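Local coordinates for protein putative mandelate racemase (Bordetella bronchiseptica, PDB 3OP2) that probably catalyses a magnesium-dependent reaction on a carboxylate substrate, as a member of the mandelate racemase group of the enolase superfamily, at residues Val49-Gly54 with Thr305-Ile310; Leu172-Ala177 with Val200-Ser205. All blocks are in the same frame, centred on the assembly; numbering follows the deposited sequence.

Contact 1 of 2, residues Val49-Gly54 with Thr305-Ile310. With AKG (2-oxoglutaric acid), chain D.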
ATOM      1  N   VAL A  49     -22.135   9.657  -5.067  1.00 23.62           N
ATOM      2  CA  VAL A  49     -20.837  10.315  -5.246  1.00 23.16           C
ATOM      3  C   VAL A  49     -19.901  10.028  -4.091  1.00 22.02           C
ATOM      4  O   VAL A  49     -20.343   9.797  -2.975  1.00 22.21           O
ATOM      5  CB  VAL A  49     -20.954  11.873  -5.460  1.00 23.10           C
ATOM      6  CG1 VAL A  49     -21.768  12.173  -6.699  1.00 19.01           C
ATOM      7  CG2 VAL A  49     -21.540  12.581  -4.238  1.00 18.14           C
ATOM      8  N   GLY A  50     -18.607  10.051  -4.370  1.00 21.57           N
ATOM      9  CA  GLY A  50     -17.611   9.776  -3.356  1.00 21.31           C
ATOM     10  C   GLY A  50     -16.348  10.557  -3.602  1.00 21.39           C
ATOM     11  O   GLY A  50     -16.218  11.232  -4.610  1.00 21.89           O
ATOM     12  N   SER A  51     -15.413  10.467  -2.670  1.00 21.89           N
ATOM     13  CA  SER A  51     -14.083  11.062  -2.847  1.00 22.25           C
ATOM     14  C   SER A  51     -13.038  10.166  -2.194  1.00 22.48           C
ATOM     15  O   SER A  51     -13.203   9.774  -1.038  1.00 22.77           O
ATOM     16  CB  SER A  51     -14.027  12.485  -2.260  1.00 22.00           C
ATOM     17  OG  SER A  51     -12.678  12.952  -2.159  1.00 30.55           O
ATOM     18  N   PRO A  52     -11.974   9.818  -2.931  1.00 22.83           N
ATOM     19  CA  PRO A  52     -10.869   9.026  -2.388  1.00 23.55           C
ATOM     20  C   PRO A  52      -9.763   9.903  -1.769  1.00 25.14           C
ATOM     21  O   PRO A  52      -8.600   9.490  -1.715  1.00 25.22           O
ATOM     22  CB  PRO A  52     -10.310   8.364  -3.633  1.00 22.94           C
ATOM     23  CG  PRO A  52     -10.451   9.472  -4.652  1.00 22.62           C
ATOM     24  CD  PRO A  52     -11.807  10.045  -4.375  1.00 23.02           C
ATOM     25  N   SER A  53     -10.121  11.100  -1.323  1.00 26.70           N
ATOM     26  CA  SER A  53      -9.189  11.970  -0.596  1.00 28.55           C
ATOM     27  C   SER A  53      -8.012  12.406  -1.481  1.00 30.43           C
ATOM     28  O   SER A  53      -8.124  12.432  -2.714  1.00 30.20           O
ATOM     29  CB  SER A  53      -8.699  11.282   0.683  1.00 28.72           C
ATOM     30  OG  SER A  53      -8.144  12.205   1.611  1.00 30.77           O
ATOM     31  N   GLY A  54      -6.895  12.742  -0.843  1.00 32.44           N
ATOM     32  CA  GLY A  54      -5.730  13.327  -1.514  1.00 35.18           C
ATOM     33  C   GLY A  54      -4.824  14.034  -0.508  1.00 37.50           C
ATOM     34  O   GLY A  54      -5.152  14.094   0.679  1.00 37.57           O
ATOM     35  N   THR A 305     -10.040  13.802   8.439  1.00 25.33           N
ATOM     36  CA  THR A 305     -11.158  14.093   7.510  1.00 26.79           C
ATOM     37  C   THR A 305     -10.765  15.012   6.327  1.00 28.49           C
ATOM     38  O   THR A 305     -11.557  15.239   5.405  1.00 28.87           O
ATOM     39  CB  THR A 305     -12.360  14.762   8.238  1.00 26.74           C
ATOM     40  OG1 THR A 305     -12.025  16.112   8.582  1.00 28.78           O
ATOM     41  CG2 THR A 305     -12.770  14.003   9.499  1.00 27.88           C
ATOM     42  N   PHE A 306      -9.531  15.501   6.384  1.00 29.28           N
ATOM     43  CA  PHE A 306      -8.994  16.628   5.631  1.00 30.70           C
ATOM     44  C   PHE A 306      -8.806  16.358   4.129  1.00 30.21           C
ATOM     45  O   PHE A 306      -7.863  15.662   3.739  1.00 30.37           O
ATOM     46  CB  PHE A 306      -7.625  16.930   6.283  1.00 32.71           C
ATOM     47  CG  PHE A 306      -7.034  18.283   5.969  1.00 47.59           C
ATOM     48  CD1 PHE A 306      -6.508  18.564   4.713  1.00 34.70           C
ATOM     49  CD2 PHE A 306      -6.918  19.244   6.978  1.00 34.95           C
ATOM     50  CE1 PHE A 306      -5.918  19.807   4.441  1.00 48.75           C
ATOM     51  CE2 PHE A 306      -6.335  20.504   6.724  1.00 48.48           C
ATOM     52  CZ  PHE A 306      -5.827  20.781   5.453  1.00 36.07           C
ATOM     53  N   ASN A 307      -9.710  16.888   3.306  1.00 30.02           N
ATOM     54  CA  ASN A 307      -9.472  17.092   1.849  1.00 30.45           C
ATOM     55  C   ASN A 307     -10.569  17.925   1.193  1.00 30.13           C
ATOM     56  O   ASN A 307     -10.295  18.955   0.567  1.00 30.84           O
ATOM     57  CB  ASN A 307      -9.302  15.785   1.056  1.00 30.25           C
ATOM     58  CG  ASN A 307      -8.688  16.017  -0.331  1.00 37.53           C
ATOM     59  OD1 ASN A 307      -7.494  16.286  -0.451  1.00 31.01           O
ATOM     60  ND2 ASN A 307      -9.498  15.899  -1.378  1.00 30.39           N
ATOM     61  N   ASP A 308     -11.806  17.461   1.331  1.00 29.01           N
ATOM     62  CA  ASP A 308     -12.958  18.108   0.713  1.00 28.67           C
ATOM     63  C   ASP A 308     -14.214  17.804   1.516  1.00 28.68           C
ATOM     64  O   ASP A 308     -14.186  16.988   2.454  1.00 28.36           O
ATOM     65  CB  ASP A 308     -13.108  17.650  -0.745  1.00 27.95           C
ATOM     66  CG  ASP A 308     -13.160  16.134  -0.880  1.00 30.40           C
ATOM     67  OD1 ASP A 308     -14.199  15.545  -0.539  1.00 27.32           O
ATOM     68  OD2 ASP A 308     -12.171  15.527  -1.334  1.00 27.01           O
ATOM     69  N   ILE A 309     -15.318  18.442   1.142  1.00 28.85           N
ATOM     70  CA  ILE A 309     -16.569  18.301   1.894  1.00 28.58           C
ATOM     71  C   ILE A 309     -17.130  16.873   1.890  1.00 28.09           C
ATOM     72  O   ILE A 309     -17.842  16.462   2.811  1.00 27.50           O
ATOM     73  CB  ILE A 309     -17.634  19.315   1.423  1.00 28.57           C
ATOM     74  CG1 ILE A 309     -18.707  19.514   2.508  1.00 31.64           C
ATOM     75  CG2 ILE A 309     -18.237  18.902   0.080  1.00 31.55           C
ATOM     76  CD1 ILE A 309     -18.187  20.097   3.832  1.00 28.15           C
ATOM     77  N   ILE A 310     -16.790  16.114   0.861  1.00 28.08           N
ATOM     78  CA  ILE A 310     -17.270  14.746   0.769  1.00 28.09           C
ATOM     79  C   ILE A 310     -16.519  13.834   1.727  1.00 26.36           C
ATOM     80  O   ILE A 310     -17.137  13.035   2.416  1.00 26.13           O
ATOM     81  CB  ILE A 310     -17.248  14.248  -0.674  1.00 29.05           C
ATOM     82  CG1 ILE A 310     -18.289  15.050  -1.457  1.00 26.41           C
ATOM     83  CG2 ILE A 310     -17.512  12.738  -0.731  1.00 25.85           C
ATOM     84  CD1 ILE A 310     -18.174  14.941  -2.914  1.00 30.79           C
TER
HETATM   85  C1  AKG D 501      -3.841  16.646   9.359  1.00 47.75           C
HETATM   86  O1  AKG D 501      -4.849  17.123   8.802  1.00 36.00           O
HETATM   87  O2  AKG D 501      -3.923  15.966  10.412  1.00 35.76           O
HETATM   88  C2  AKG D 501      -2.518  16.847   8.768  1.00 37.71           C
HETATM   89  O5  AKG D 501      -1.556  16.332   9.322  1.00 48.00           O
HETATM   90  C3  AKG D 501      -2.308  17.624   7.484  1.00 48.19           C
HETATM   91  C4  AKG D 501      -2.698  19.093   7.643  1.00 40.91           C
HETATM   92  C5  AKG D 501      -2.002  19.990   6.625  1.00 48.79           C
HETATM   93  O3  AKG D 501      -1.892  19.632   5.425  1.00 42.22           O
HETATM   94  O4  AKG D 501      -1.564  21.096   7.016  1.00 42.07           O
HETATM   95  O   HOH W   1      -9.523  13.043   3.527  1.00 19.54           O
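The N-terminus of barrel helix 309-321 meets the N-terminal domain here: its N-cap residue, Asp308, takes a hydrogen bond from Ser51, in the loop just after strand 48-50. Ser51 OG donates to the syn lone pair of Asp308 OD2, at 2.8 Å. Ser51 OG is itself an acceptor, for Ser53 N at 3.3 Å, which closes an ST turn and leaves the hydroxyl engaged in both roles. On its anti side the same Asp308 OD2 receives Asn307 ND2 at 2.7 Å, an almost straight bond (166° at the hydrogen) lying in the amide plane. Asp308 CG lies between the backbone N and the carbonyl carbon (chi1 54°), which brings Asp308 OD1 to Ile310 N for a weak capping bond of 3.0 Å.

Beside this polar group, Ile310 CG2 presses on the backbone at the strand end, 3.7 Å from Ser51 N, which is buried and has no hydrogen-bond partner in the model. Val49 lies loosely against the same isoleucine, and Leu37 of strand 32-42 touches both. Farther along the loop, Asn307 CB sits 3.8 Å from Ser53 OG. Water 1 joins that hydroxyl to Phe306 O, though its bond to the carbonyl is weak. Phe306 turns to the active site, laying one ring face against 2-oxoglutarate, whose C4 is 4.0 Å above the plane and offset toward the rim.

Asp308 OD2 is held by two donors, one on its syn and one on its anti side, and the helix N-terminus would be expected to favour the negative charge. A buried, probably ionised carboxylate thus forms the polar part of this domain junction, two residues after the phenylalanine that faces the ligand.

Contact 2 of 2, residues Leu172-Ala177 with Val200-Ser205. With MG (magnesium ion), chain C; AKG (2-oxoglutaric acid), chain D.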
ATOM      1  N   LEU A 172      -2.329  22.108  16.942  1.00 28.22           N
ATOM      2  CA  LEU A 172      -1.093  22.805  16.603  1.00 29.47           C
ATOM      3  C   LEU A 172      -0.044  21.859  15.995  1.00 29.91           C
ATOM      4  O   LEU A 172       0.210  20.767  16.513  1.00 28.54           O
ATOM      5  CB  LEU A 172      -0.529  23.486  17.852  1.00 29.91           C
ATOM      6  CG  LEU A 172       0.899  24.060  17.831  1.00 30.60           C
ATOM      7  CD1 LEU A 172       0.934  25.452  17.200  1.00 31.00           C
ATOM      8  CD2 LEU A 172       1.449  24.138  19.231  1.00 30.25           C
ATOM      9  N   LYS A 173       0.563  22.291  14.894  1.00 31.24           N
ATOM     10  CA  LYS A 173       1.707  21.599  14.322  1.00 33.10           C
ATOM     11  C   LYS A 173       2.940  21.828  15.194  1.00 34.08           C
ATOM     12  O   LYS A 173       3.171  22.934  15.684  1.00 34.26           O
ATOM     13  CB  LYS A 173       1.964  22.046  12.880  1.00 34.48           C
ATOM     14  CG  LYS A 173       1.032  21.375  11.879  1.00 42.25           C
ATOM     15  CD  LYS A 173       1.273  21.874  10.457  1.00 36.62           C
ATOM     16  CE  LYS A 173       0.602  20.974   9.433  1.00 42.73           C
ATOM     17  NZ  LYS A 173      -0.869  20.860   9.658  1.00 37.48           N
ATOM     18  N   VAL A 174       3.699  20.753  15.406  1.00 34.20           N
ATOM     19  CA  VAL A 174       4.883  20.765  16.260  1.00 34.29           C
ATOM     20  C   VAL A 174       5.944  19.861  15.642  1.00 33.86           C
ATOM     21  O   VAL A 174       5.697  19.206  14.632  1.00 33.12           O
ATOM     22  CB  VAL A 174       4.580  20.263  17.710  1.00 34.15           C
ATOM     23  CG1 VAL A 174       3.513  21.124  18.410  1.00 21.97           C
ATOM     24  CG2 VAL A 174       4.187  18.776  17.716  1.00 21.24           C
ATOM     25  N   GLY A 175       7.122  19.835  16.253  1.00 34.88           N
ATOM     26  CA  GLY A 175       8.155  18.873  15.890  1.00 36.11           C
ATOM     27  C   GLY A 175       9.317  19.479  15.128  1.00 37.67           C
ATOM     28  O   GLY A 175      10.427  18.951  15.156  1.00 37.79           O
ATOM     29  N   ARG A 176       9.065  20.591  14.448  1.00 39.03           N
ATOM     30  CA  ARG A 176      10.090  21.210  13.608  1.00 40.80           C
ATOM     31  C   ARG A 176      11.085  22.037  14.424  1.00 41.69           C
ATOM     32  O   ARG A 176      12.261  22.124  14.064  1.00 43.00           O
ATOM     33  CB  ARG A 176       9.460  22.032  12.474  1.00 41.82           C
ATOM     34  CG  ARG A 176       8.810  21.193  11.348  1.00 47.20           C
ATOM     35  CD  ARG A 176       7.502  20.505  11.782  1.00 41.95           C
ATOM     36  NE  ARG A 176       6.705  20.073  10.634  1.00 46.38           N
ATOM     37  CZ  ARG A 176       5.460  19.594  10.697  1.00 42.33           C
ATOM     38  NH1 ARG A 176       4.843  19.243   9.572  1.00 45.88           N
ATOM     39  NH2 ARG A 176       4.826  19.464  11.866  1.00 45.51           N
ATOM     40  N   ALA A 177      10.623  22.633  15.522  1.00 40.84           N
ATOM     41  CA  ALA A 177      11.507  23.361  16.433  1.00 40.84           C
ATOM     42  C   ALA A 177      10.981  23.298  17.867  1.00 40.42           C
ATOM     43  O   ALA A 177      10.336  24.242  18.331  1.00 40.52           O
ATOM     44  CB  ALA A 177      11.671  24.803  15.983  1.00 41.59           C
ATOM     45  N   VAL A 200      -1.950  18.317  19.270  1.00 25.65           N
ATOM     46  CA  VAL A 200      -0.642  18.566  18.685  1.00 25.89           C
ATOM     47  C   VAL A 200      -0.394  17.528  17.592  1.00 25.10           C
ATOM     48  O   VAL A 200      -0.825  16.395  17.738  1.00 24.27           O
ATOM     49  CB  VAL A 200       0.390  18.537  19.833  1.00 26.80           C
ATOM     50  CG1 VAL A 200       1.603  17.679  19.543  1.00 22.20           C
ATOM     51  CG2 VAL A 200       0.698  19.930  20.313  1.00 21.12           C
ATOM     52  N   ASP A 201       0.252  17.922  16.488  1.00 24.98           N
ATOM     53  CA  ASP A 201       0.504  17.018  15.339  1.00 24.63           C
ATOM     54  C   ASP A 201       1.964  17.168  14.899  1.00 25.27           C
ATOM     55  O   ASP A 201       2.389  18.268  14.505  1.00 25.90           O
ATOM     56  CB  ASP A 201      -0.450  17.346  14.169  1.00 24.27           C
ATOM     57  CG  ASP A 201      -0.438  16.296  13.050  1.00 31.09           C
ATOM     58  OD1 ASP A 201       0.571  15.577  12.836  1.00 24.54           O
ATOM     59  OD2 ASP A 201      -1.469  16.194  12.340  1.00 24.81           O
ATOM     60  N   ALA A 202       2.730  16.080  14.969  1.00 24.62           N
ATOM     61  CA  ALA A 202       4.165  16.156  14.650  1.00 25.41           C
ATOM     62  C   ALA A 202       4.486  15.736  13.217  1.00 25.19           C
ATOM     63  O   ALA A 202       5.608  15.893  12.759  1.00 25.47           O
ATOM     64  CB  ALA A 202       4.990  15.343  15.646  1.00 25.33           C
ATOM     65  N   ASN A 203       3.488  15.202  12.526  1.00 24.95           N
ATOM     66  CA  ASN A 203       3.613  14.784  11.136  1.00 25.96           C
ATOM     67  C   ASN A 203       4.798  13.848  10.904  1.00 25.41           C
ATOM     68  O   ASN A 203       5.492  13.964   9.894  1.00 24.87           O
ATOM     69  CB  ASN A 203       3.649  16.017  10.196  1.00 27.71           C
ATOM     70  CG  ASN A 203       2.338  16.782  10.193  1.00 37.47           C
ATOM     71  OD1 ASN A 203       2.215  17.838  10.820  1.00 28.82           O
ATOM     72  ND2 ASN A 203       1.338  16.233   9.515  1.00 27.87           N
ATOM     73  N   GLN A 204       5.010  12.917  11.847  1.00 25.00           N
ATOM     74  CA  GLN A 204       6.064  11.900  11.762  1.00 24.89           C
ATOM     75  C   GLN A 204       7.486  12.482  11.778  1.00 25.23           C
ATOM     76  O   GLN A 204       8.425  11.814  11.346  1.00 25.85           O
ATOM     77  CB  GLN A 204       5.912  11.046  10.488  1.00 25.48           C
ATOM     78  CG  GLN A 204       4.522  10.505  10.182  1.00 23.60           C
ATOM     79  CD  GLN A 204       4.533   9.572   8.981  1.00 25.65           C
ATOM     80  OE1 GLN A 204       5.058   8.455   9.046  1.00 24.42           O
ATOM     81  NE2 GLN A 204       3.952  10.025   7.874  1.00 24.45           N
ATOM     82  N   SER A 205       7.654  13.707  12.266  1.00 24.99           N
ATOM     83  CA  SER A 205       8.952  14.415  12.135  1.00 25.36           C
ATOM     84  C   SER A 205       9.950  14.143  13.261  1.00 26.02           C
ATOM     85  O   SER A 205      11.055  14.730  13.284  1.00 26.61           O
ATOM     86  CB  SER A 205       8.729  15.920  12.042  1.00 25.17           C
ATOM     87  OG  SER A 205       8.235  16.391  13.280  1.00 28.38           O
TER
HETATM   88 MG    MG C 500      -2.304  14.729  11.030  1.00 22.73          MG
HETATM   89  C1  AKG D 501      -3.841  16.646   9.359  1.00 47.75           C
HETATM   90  O1  AKG D 501      -4.849  17.123   8.802  1.00 36.00           O
HETATM   91  O2  AKG D 501      -3.923  15.966  10.412  1.00 35.76           O
HETATM   92  C2  AKG D 501      -2.518  16.847   8.768  1.00 37.71           C
HETATM   93  O5  AKG D 501      -1.556  16.332   9.322  1.00 48.00           O
HETATM   94  C3  AKG D 501      -2.308  17.624   7.484  1.00 48.19           C
HETATM   95  C4  AKG D 501      -2.698  19.093   7.643  1.00 40.91           C
HETATM   96  C5  AKG D 501      -2.002  19.990   6.625  1.00 48.79           C
HETATM   97  O3  AKG D 501      -1.892  19.632   5.425  1.00 42.22           O
HETATM   98  O4  AKG D 501      -1.564  21.096   7.016  1.00 42.07           O
HETATM   99  O   HOH W   2      -0.348  13.881  11.120  1.00 17.05           O
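Asn203 OD1 lies at the edge of the Arg176 guanidinium, in its plane, with Asp201 O also near that edge and Ala202 O over one face. Both terminal nitrogens, NH1 and NH2 of Arg176, reach Asn203 OD1 end-on at 3.2 Å. The guanidinium and the Asn203 amide planes are turned 64° apart, and the bonds differ: NH2 meets a lone pair in the carbonyl plane, while NH1 comes in from above it. NH2 also bonds Val174 O in its own segment, and Trp148 adds a cation-pi contact.

Gripped by its oxygen, the Asn203 amide directs ND2 to O5 of 2-oxoglutarate at 2.9 Å. Lys173, extended until a bend at chi4 (58°), brings NZ to O4 of the ligand's far carboxylate at 2.7 Å. Asp201 OD2 binds magnesium at 2.1 Å; Glu227 and Glu254 complete the protein's share of the site. Asp201 OD1 accepts from Asn203 N in an Asx turn and from water 2, itself a metal ligand.

The site sits at the C-terminal ends of neighbouring parallel barrel strands 169-173 and 197-201, as in the enolase superfamily; they pair through Asp201 N to Leu172 O (2.8 Å) and Val174 N to Asp201 O (3.0 Å). Val174 CG2 and Val200 CG1 are tightly packed at 3.3 Å.

Arg176 is therefore a second-shell residue: with the ligand bond it helps to set the amide's rotation, and it may polarise Asn203 into a somewhat stronger donor to the metal-bound ketone oxygen.

In the fold
Contact 2 is nested along the chain inside the long loop that contact 1 closes. It lies within one beta-alpha-beta unit of the barrel, where neighbouring strands 169-173 and 197-201 are joined through helix 178-192. Contact 1 instead ties the third strand of the N-terminal sheet to the start of barrel helix 309-321, linking the two domains. Their centres are 23 Å apart; the nearest atoms stay about 6 Å from each other without touching. The bound 2-oxoglutarate bridges the gap: residues 172-177 and 200-205 supply polar groups and a magnesium ligand, while 305-310 contributes an aromatic wall. Domain junction and metal site thus border one pocket, consistent with the enolase-superfamily design.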